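Local coordinates for protein exotoxin 5 (Staphylococcus aureus subsp. aureus COL, PDB 3R2I) that is of unknown function but belongs to the secreted staphylococcal superantigen-like proteins, which pair an OB-fold domain with a beta-grasp domain, at residues 234-238 / 239-243. Residues are numbered along the deposited sequence; the frame is centred on the assembly and turned at random.
Sequences DVMDS and KQIKN
Between Asp-237 and Ile-241 the chain leaves one short strand, makes a single 3-10 turn and enters the next: Gln-240 N donates to Asp-237 O at 3.0 Å, and a weak second bond runs from Ile-241 N to Ser-238 O at 3.3 Å. Gln-240 CB rests against Asp-237 O at 3.4 Å. Inside the bend, the side chains of Met-236 and Ile-241 lie roughly perpendicular to each other, with Met-236 SD 4.1 Å from Ile-241 CD1. Ile-241 CG1 lies beside its own backbone N (chi1 -64°), which places it 3.7 Å from Ser-238 O and against the Met-236 sulfur. On the outer side, Asp-237 CB meets methylene groups of two neighbours, Gln-240 CG at 3.8 Å and Lys-239 CD at 3.9 Å. Lys-239 gets there by bending at chi2 and chi3, folding back along the turn; its NZ stays 4.6 Å from Asp-237 OD2, too far for a salt bridge, and makes a long, weak ion pair with Glu-178 OE1. Ser-238 is buried, and its OG is hydrogen-bonded to Lys-177 O and Ser-152 OG. The turn thus links two sheets of the beta-grasp domain: strand 235-237 pairs with 179-181, while 241-248 lies between 155-160 and 207-213, and Met-236 and Ile-241 both pack on Leu-185 of helix 182-197 and Met-213 of strand 207-213.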
loop_
_atom_site.group_PDB
_atom_site.type_symbol
_atom_site.label_atom_id
_atom_site.label_comp_id
_atom_site.label_asym_id
_atom_site.label_seq_id
_atom_site.Cartn_x
_atom_site.Cartn_y
_atom_site.Cartn_z
ATOM N N ASP A 234 -4.549 5.106 -6.091
ATOM C CA ASP A 234 -3.504 5.553 -7.002
ATOM C C ASP A 234 -2.555 4.414 -7.331
ATOM O O ASP A 234 -2.138 3.636 -6.469
ATOM C CB ASP A 234 -2.677 6.683 -6.416
ATOM C CG ASP A 234 -3.473 7.923 -6.130
ATOM O OD1 ASP A 234 -4.703 7.966 -6.334
ATOM O OD2 ASP A 234 -2.826 8.881 -5.683
ATOM N N VAL A 235 -2.129 4.444 -8.573
ATOM C CA VAL A 235 -1.289 3.452 -9.186
ATOM C C VAL A 235 -0.129 4.117 -9.944
ATOM O O VAL A 235 -0.217 5.290 -10.296
ATOM C CB VAL A 235 -2.250 2.682 -10.105
ATOM C CG1 VAL A 235 -1.822 2.629 -11.574
ATOM C CG2 VAL A 235 -2.710 1.441 -9.476
ATOM N N MET A 236 0.955 3.377 -10.170
ATOM C CA MET A 236 2.090 3.903 -10.926
ATOM C C MET A 236 2.897 2.740 -11.514
ATOM O O MET A 236 2.739 1.615 -11.078
ATOM C CB MET A 236 2.981 4.715 -10.000
ATOM C CG MET A 236 3.757 3.845 -9.018
ATOM S SD MET A 236 4.476 4.766 -7.632
ATOM C CE MET A 236 2.980 5.059 -6.659
ATOM N N ASP A 237 3.729 3.029 -12.511
ATOM C CA ASP A 237 4.597 2.034 -13.142
ATOM C C ASP A 237 5.811 1.900 -12.262
ATOM O O ASP A 237 6.534 2.869 -12.082
ATOM C CB ASP A 237 5.056 2.489 -14.524
ATOM C CG ASP A 237 4.057 2.221 -15.595
ATOM O OD1 ASP A 237 3.126 1.368 -15.396
ATOM O OD2 ASP A 237 4.279 2.805 -16.679
ATOM N N SER A 238 6.072 0.701 -11.752
ATOM C CA SER A 238 7.169 0.539 -10.816
ATOM C C SER A 238 8.552 0.828 -11.407
ATOM O O SER A 238 9.479 1.163 -10.681
ATOM C CB SER A 238 7.104 -0.847 -10.161
ATOM O OG SER A 238 7.448 -1.857 -11.070
ATOM N N LYS A 239 8.693 0.717 -12.717
ATOM C CA LYS A 239 9.983 0.967 -13.323
ATOM C C LYS A 239 10.279 2.485 -13.389
ATOM O O LYS A 239 11.415 2.883 -13.670
ATOM C CB LYS A 239 10.141 0.304 -14.713
ATOM C CG LYS A 239 9.439 0.992 -15.906
ATOM C CD LYS A 239 7.976 0.547 -16.229
ATOM C CE LYS A 239 7.904 -0.842 -16.942
ATOM N NZ LYS A 239 6.515 -1.201 -17.343
ATOM N N GLN A 240 9.268 3.316 -13.112
ATOM C CA GLN A 240 9.434 4.752 -13.135
ATOM C C GLN A 240 9.823 5.319 -11.790
ATOM O O GLN A 240 9.980 6.514 -11.648
ATOM C CB GLN A 240 8.161 5.399 -13.626
ATOM C CG GLN A 240 7.831 5.011 -15.062
ATOM C CD GLN A 240 8.915 5.452 -16.025
ATOM O OE1 GLN A 240 9.408 6.576 -15.953
ATOM N NE2 GLN A 240 9.295 4.564 -16.918
ATOM N N ILE A 241 9.919 4.471 -10.780
ATOM C CA ILE A 241 10.330 4.920 -9.464
ATOM C C ILE A 241 11.852 5.052 -9.481
ATOM O O ILE A 241 12.569 4.066 -9.695
ATOM C CB ILE A 241 9.942 3.900 -8.375
ATOM C CG1 ILE A 241 8.419 3.762 -8.296
ATOM C CG2 ILE A 241 10.506 4.349 -7.006
ATOM C CD1 ILE A 241 7.957 2.595 -7.442
ATOM N N LYS A 242 12.339 6.271 -9.308
ATOM C CA LYS A 242 13.763 6.540 -9.284
ATOM C C LYS A 242 14.354 6.083 -7.941
ATOM O O LYS A 242 15.328 5.327 -7.901
ATOM C CB LYS A 242 13.998 8.029 -9.471
ATOM C CG LYS A 242 15.479 8.423 -9.564
ATOM C CD LYS A 242 15.622 9.913 -9.840
ATOM C CE LYS A 242 17.090 10.339 -9.890
ATOM N NZ LYS A 242 17.288 11.798 -10.189
ATOM N N ASN A 243 13.775 6.556 -6.846
ATOM C CA ASN A 243 14.240 6.183 -5.523
ATOM C C ASN A 243 13.176 6.459 -4.484
ATOM O O ASN A 243 12.162 7.087 -4.769
ATOM C CB ASN A 243 15.533 6.935 -5.177
ATOM C CG ASN A 243 15.348 8.430 -5.161
ATOM O OD1 ASN A 243 15.713 9.113 -6.101
ATOM N ND2 ASN A 243 14.698 8.932 -4.146
#